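Phosphoribulokinase (Rhodobacter sphaeroides, PDB 1A7J) catalyses the ATP-dependent phosphorylation of D-ribulose 5-phosphate to D-ribulose 1,5-bisphosphate in the Calvin cycle. Local coordinates at residues V157-D169 with V180-V192. Numbering follows the deposited sequence.
Sequences VINLEWIQKIHRD and VTDVILRRMHAYV. With SO4 (sulfate ion), chain B.
Part of the catalytic site is built where helix 158-168 and the first part of helix 180-195 of this P-loop kinase fold cross steeply, the N-to-C directions of the two short segments 130° apart; Lys165 and Arg187 of that site come together between them, with Asp169 at the C-terminal end of the first helix. Arg187 reaches across end-on to Glu161: NH1 and NH2 both hold Glu161 OE2, at 3.1 Å and 3.0 Å, the latter bond tilted slightly out of the carboxylate plane, while NH2 also makes a weak bond to Glu161 OE1. The Lys165 chain lies over one face of this guanidinium, Lys165 CG 3.6 Å from Arg187 NH2. With a bend at chi2 (70°), Lys165 carries NZ past Arg187 to Asp169 OD1 (3.1 Å) and, weakly, to a sulfate oxygen. Arg186 NH2 bonds weakly to the same anion, which probably comes from the crystallisation liquor. A leucine in place of Arg187 would probably leave the Glu161 carboxylate without its charged mate and free to turn, and deprive the Lys165 chain of the flat group it lies on. Beside this polar cluster the helices pack through Trp162. Ile184 CG2 sits over the centre of its six-membered ring, 3.9 Å from the centroid, in a CH-pi contact, and Met188 SD meets the ring edge 3.8 Å from Trp162 NE1, a Met-aromatic contact. Ile158 CG1 rests against Tyr191 CE2 at 4.0 Å, and Ile166 touches Val180 near the start of the second helix. Helix 158-168 follows strand 150-156 after the N-cap residue Val157, with Pro156 against Glu161; Phe218 meets the Trp162 ring, and Leu160 packs on strand 204-210.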
loop_
_atom_site.group_PDB
_atom_site.type_symbol
_atom_site.label_atom_id
_atom_site.label_comp_id
_atom_site.label_asym_id
_atom_site.label_seq_id
_atom_site.Cartn_x
_atom_site.Cartn_y
_atom_site.Cartn_z
ATOM N N VAL A 157 -2.952 -0.459 12.708
ATOM C CA VAL A 157 -3.497 0.536 13.618
ATOM C C VAL A 157 -2.393 1.522 13.919
ATOM O O VAL A 157 -1.235 1.141 13.959
ATOM C CB VAL A 157 -4.018 -0.069 14.911
ATOM C CG1 VAL A 157 -5.234 -0.852 14.625
ATOM C CG2 VAL A 157 -2.990 -0.923 15.542
ATOM N N ILE A 158 -2.744 2.794 14.055
ATOM C CA ILE A 158 -1.765 3.869 14.094
ATOM C C ILE A 158 -0.618 3.560 15.029
ATOM O O ILE A 158 0.514 3.469 14.582
ATOM C CB ILE A 158 -2.430 5.191 14.487
ATOM C CG1 ILE A 158 -3.460 5.596 13.422
ATOM C CG2 ILE A 158 -1.384 6.264 14.608
ATOM C CD1 ILE A 158 -4.353 6.710 13.823
ATOM N N ASN A 159 -0.947 3.122 16.239
ATOM C CA ASN A 159 0.043 2.643 17.194
ATOM C C ASN A 159 1.094 1.767 16.550
ATOM O O ASN A 159 2.246 1.880 16.877
ATOM C CB ASN A 159 -0.606 1.808 18.283
ATOM C CG ASN A 159 -1.492 2.592 19.157
ATOM O OD1 ASN A 159 -2.645 2.803 18.840
ATOM N ND2 ASN A 159 -1.022 2.874 20.350
ATOM N N LEU A 160 0.688 0.806 15.732
ATOM C CA LEU A 160 1.644 -0.110 15.098
ATOM C C LEU A 160 2.411 0.478 13.888
ATOM O O LEU A 160 3.524 0.036 13.593
ATOM C CB LEU A 160 0.930 -1.414 14.705
ATOM C CG LEU A 160 1.613 -2.556 13.941
ATOM C CD1 LEU A 160 2.645 -3.237 14.810
ATOM C CD2 LEU A 160 0.556 -3.566 13.485
ATOM N N GLU A 161 1.878 1.522 13.246
ATOM C CA GLU A 161 2.600 2.182 12.162
ATOM C C GLU A 161 3.805 2.888 12.751
ATOM O O GLU A 161 4.918 2.647 12.307
ATOM C CB GLU A 161 1.699 3.181 11.432
ATOM C CG GLU A 161 2.149 3.527 9.997
ATOM C CD GLU A 161 3.011 4.791 9.929
ATOM O OE1 GLU A 161 2.653 5.804 10.582
ATOM O OE2 GLU A 161 4.059 4.768 9.244
ATOM N N TRP A 162 3.609 3.592 13.868
ATOM C CA TRP A 162 4.708 4.266 14.556
ATOM C C TRP A 162 5.815 3.304 14.978
ATOM O O TRP A 162 6.974 3.620 14.824
ATOM C CB TRP A 162 4.218 4.980 15.798
ATOM C CG TRP A 162 3.190 5.996 15.564
ATOM C CD1 TRP A 162 2.739 6.458 14.359
ATOM C CD2 TRP A 162 2.590 6.808 16.556
ATOM N NE1 TRP A 162 1.915 7.544 14.548
ATOM C CE2 TRP A 162 1.811 7.784 15.886
ATOM C CE3 TRP A 162 2.672 6.834 17.948
ATOM C CZ2 TRP A 162 1.123 8.775 16.564
ATOM C CZ3 TRP A 162 1.996 7.824 18.624
ATOM C CH2 TRP A 162 1.225 8.790 17.930
ATOM N N ILE A 163 5.469 2.211 15.640
ATOM C CA ILE A 163 6.455 1.213 16.012
ATOM C C ILE A 163 7.156 0.747 14.765
ATOM O O ILE A 163 8.358 0.562 14.768
ATOM C CB ILE A 163 5.794 -0.022 16.648
ATOM C CG1 ILE A 163 5.196 0.360 18.001
ATOM C CG2 ILE A 163 6.808 -1.172 16.818
ATOM C CD1 ILE A 163 3.864 -0.339 18.342
ATOM N N GLN A 164 6.389 0.477 13.720
ATOM C CA GLN A 164 6.976 0.016 12.471
ATOM C C GLN A 164 7.937 1.065 11.932
ATOM O O GLN A 164 8.990 0.735 11.406
ATOM C CB GLN A 164 5.893 -0.306 11.424
ATOM C CG GLN A 164 5.529 -1.790 11.377
ATOM C CD GLN A 164 4.373 -2.141 10.440
ATOM O OE1 GLN A 164 3.900 -1.311 9.662
ATOM N NE2 GLN A 164 3.955 -3.406 10.473
ATOM N N LYS A 165 7.642 2.330 12.193
ATOM C CA LYS A 165 8.418 3.414 11.623
ATOM C C LYS A 165 9.634 3.728 12.486
ATOM O O LYS A 165 10.729 3.911 11.971
ATOM C CB LYS A 165 7.544 4.652 11.476
ATOM C CG LYS A 165 8.319 5.903 11.262
ATOM C CD LYS A 165 8.951 5.903 9.896
ATOM C CE LYS A 165 9.748 7.182 9.667
ATOM N NZ LYS A 165 10.588 7.142 8.421
ATOM N N ILE A 166 9.436 3.747 13.802
ATOM C CA ILE A 166 10.481 4.075 14.770
ATOM C C ILE A 166 11.570 3.036 14.633
ATOM O O ILE A 166 12.756 3.359 14.707
ATOM C CB ILE A 166 9.938 4.056 16.213
ATOM C CG1 ILE A 166 9.163 5.328 16.513
ATOM C CG2 ILE A 166 11.042 4.000 17.189
ATOM C CD1 ILE A 166 7.953 5.063 17.291
ATOM N N HIS A 167 11.180 1.833 14.237
ATOM C CA HIS A 167 12.164 0.807 13.981
ATOM C C HIS A 167 12.964 0.980 12.696
ATOM O O HIS A 167 14.169 0.755 12.711
ATOM C CB HIS A 167 11.531 -0.570 14.055
ATOM C CG HIS A 167 11.562 -1.150 15.430
ATOM N ND1 HIS A 167 11.040 -0.479 16.517
ATOM C CD2 HIS A 167 12.203 -2.235 15.931
ATOM C CE1 HIS A 167 11.370 -1.120 17.627
ATOM N NE2 HIS A 167 12.073 -2.191 17.299
ATOM N N ARG A 168 12.351 1.508 11.636
ATOM C CA ARG A 168 13.096 1.796 10.407
ATOM C C ARG A 168 14.067 2.955 10.637
ATOM O O ARG A 168 14.997 3.150 9.855
ATOM C CB ARG A 168 12.166 2.186 9.252
ATOM C CG ARG A 168 11.285 1.088 8.678
ATOM C CD ARG A 168 10.267 1.684 7.671
ATOM N NE ARG A 168 8.987 0.957 7.633
ATOM C CZ ARG A 168 7.799 1.497 7.335
ATOM N NH1 ARG A 168 7.637 2.817 7.304
ATOM N NH2 ARG A 168 6.739 0.709 7.180
ATOM N N ASP A 169 13.762 3.800 11.622
ATOM C CA ASP A 169 14.518 5.032 11.849
ATOM C C ASP A 169 15.500 4.906 13.001
ATOM O O ASP A 169 16.153 5.881 13.384
ATOM C CB ASP A 169 13.574 6.216 12.120
ATOM C CG ASP A 169 13.188 6.977 10.852
ATOM O OD1 ASP A 169 13.346 6.427 9.739
ATOM O OD2 ASP A 169 12.708 8.128 10.977
ATOM N N VAL A 180 12.437 11.168 17.307
ATOM C CA VAL A 180 11.365 10.314 16.807
ATOM C C VAL A 180 9.990 10.911 17.074
ATOM O O VAL A 180 9.095 10.816 16.232
ATOM C CB VAL A 180 11.445 8.886 17.393
ATOM C CG1 VAL A 180 12.279 7.996 16.466
ATOM C CG2 VAL A 180 12.040 8.918 18.795
ATOM N N THR A 181 9.891 11.694 18.142
ATOM C CA THR A 181 8.634 12.342 18.472
ATOM C C THR A 181 8.288 13.372 17.408
ATOM O O THR A 181 7.143 13.463 16.967
ATOM C CB THR A 181 8.709 13.027 19.829
ATOM O OG1 THR A 181 10.053 13.478 20.045
ATOM C CG2 THR A 181 8.305 12.060 20.942
ATOM N N ASP A 182 9.307 14.068 16.923
ATOM C CA ASP A 182 9.120 15.146 15.964
ATOM C C ASP A 182 8.969 14.601 14.558
ATOM O O ASP A 182 8.311 15.218 13.736
ATOM C CB ASP A 182 10.290 16.139 16.030
ATOM C CG ASP A 182 10.102 17.196 17.108
ATOM O OD1 ASP A 182 9.445 18.229 16.830
ATOM O OD2 ASP A 182 10.573 16.983 18.244
ATOM N N VAL A 183 9.543 13.426 14.306
ATOM C CA VAL A 183 9.412 12.739 13.017
ATOM C C VAL A 183 8.036 12.095 12.945
ATOM O O VAL A 183 7.483 11.897 11.866
ATOM C CB VAL A 183 10.507 11.635 12.840
ATOM C CG1 VAL A 183 9.960 10.428 12.134
ATOM C CG2 VAL A 183 11.654 12.157 12.016
ATOM N N ILE A 184 7.524 11.687 14.094
ATOM C CA ILE A 184 6.260 10.981 14.153
ATOM C C ILE A 184 5.093 11.973 14.059
ATOM O O ILE A 184 4.231 11.829 13.188
ATOM C CB ILE A 184 6.222 10.107 15.436
ATOM C CG1 ILE A 184 6.792 8.732 15.127
ATOM C CG2 ILE A 184 4.836 9.955 15.976
ATOM C CD1 ILE A 184 6.080 8.056 14.037
ATOM N N LEU A 185 5.193 13.087 14.785
ATOM C CA LEU A 185 4.219 14.185 14.699
ATOM C C LEU A 185 4.203 14.949 13.355
ATOM O O LEU A 185 3.144 15.363 12.886
ATOM C CB LEU A 185 4.454 15.180 15.846
ATOM C CG LEU A 185 4.187 14.729 17.269
ATOM C CD1 LEU A 185 5.037 15.552 18.187
ATOM C CD2 LEU A 185 2.749 14.912 17.603
ATOM N N ARG A 186 5.376 15.238 12.803
ATOM C CA ARG A 186 5.468 15.877 11.496
ATOM C C ARG A 186 4.760 15.037 10.418
ATOM O O ARG A 186 4.262 15.584 9.432
ATOM C CB ARG A 186 6.938 16.104 11.135
ATOM C CG ARG A 186 7.194 16.664 9.744
ATOM C CD ARG A 186 8.648 16.504 9.333
ATOM N NE ARG A 186 8.837 15.370 8.429
ATOM C CZ ARG A 186 9.817 14.476 8.539
ATOM N NH1 ARG A 186 10.814 14.665 9.396
ATOM N NH2 ARG A 186 9.826 13.402 7.760
ATOM N N ARG A 187 4.622 13.728 10.651
ATOM C CA ARG A 187 3.976 12.840 9.676
ATOM C C ARG A 187 2.472 12.757 9.873
ATOM O O ARG A 187 1.755 12.494 8.928
ATOM C CB ARG A 187 4.612 11.436 9.688
ATOM C CG ARG A 187 5.964 11.385 8.956
ATOM C CD ARG A 187 6.569 9.995 8.805
ATOM N NE ARG A 187 6.134 9.106 9.872
ATOM C CZ ARG A 187 5.623 7.890 9.677
ATOM N NH1 ARG A 187 5.794 7.270 8.520
ATOM N NH2 ARG A 187 5.064 7.239 10.688
ATOM N N MET A 188 1.987 13.187 11.029
ATOM C CA MET A 188 0.561 13.085 11.319
ATOM C C MET A 188 -0.273 13.997 10.432
ATOM O O MET A 188 -1.410 13.676 10.071
ATOM C CB MET A 188 0.290 13.399 12.781
ATOM C CG MET A 188 0.729 12.305 13.724
ATOM S SD MET A 188 0.312 10.631 13.145
ATOM C CE MET A 188 -1.465 10.578 13.545
ATOM N N HIS A 189 0.372 15.040 9.934
ATOM C CA HIS A 189 -0.341 16.118 9.297
ATOM C C HIS A 189 -0.795 15.605 7.970
ATOM O O HIS A 189 -1.982 15.465 7.769
ATOM C CB HIS A 189 0.549 17.370 9.150
ATOM C CG HIS A 189 0.837 18.072 10.451
ATOM N ND1 HIS A 189 -0.006 19.018 10.992
ATOM C CD2 HIS A 189 1.823 17.887 11.366
ATOM C CE1 HIS A 189 0.439 19.377 12.184
ATOM N NE2 HIS A 189 1.549 18.706 12.432
ATOM N N ALA A 190 0.130 15.042 7.209
ATOM C CA ALA A 190 -0.202 14.427 5.923
ATOM C C ALA A 190 -0.765 13.015 6.061
ATOM O O ALA A 190 -1.191 12.420 5.086
ATOM C CB ALA A 190 1.024 14.402 5.021
ATOM N N TYR A 191 -0.643 12.431 7.245
ATOM C CA TYR A 191 -1.171 11.109 7.448
ATOM C C TYR A 191 -2.663 11.260 7.529
ATOM O O TYR A 191 -3.375 10.716 6.694
ATOM C CB TYR A 191 -0.620 10.484 8.724
ATOM C CG TYR A 191 -1.235 9.149 9.076
ATOM C CD1 TYR A 191 -0.786 7.983 8.482
ATOM C CD2 TYR A 191 -2.342 9.067 9.924
ATOM C CE1 TYR A 191 -1.415 6.774 8.709
ATOM C CE2 TYR A 191 -2.997 7.848 10.146
ATOM C CZ TYR A 191 -2.527 6.711 9.522
ATOM O OH TYR A 191 -3.216 5.523 9.641
ATOM N N VAL A 192 -3.136 12.127 8.416
ATOM C CA VAL A 192 -4.570 12.318 8.519
ATOM C C VAL A 192 -5.137 13.062 7.311
ATOM O O VAL A 192 -6.305 12.891 6.980
ATOM C CB VAL A 192 -4.988 13.044 9.821
ATOM C CG1 VAL A 192 -3.947 12.857 10.904
ATOM C CG2 VAL A 192 -5.220 14.490 9.562
HETATM S S SO4 B . 9.459 10.195 6.098
HETATM O O1 SO4 B . 9.213 11.499 5.550
HETATM O O2 SO4 B . 8.319 9.348 5.872
HETATM O O3 SO4 B . 10.610 9.633 5.461
HETATM O O4 SO4 B . 9.701 10.308 7.491
#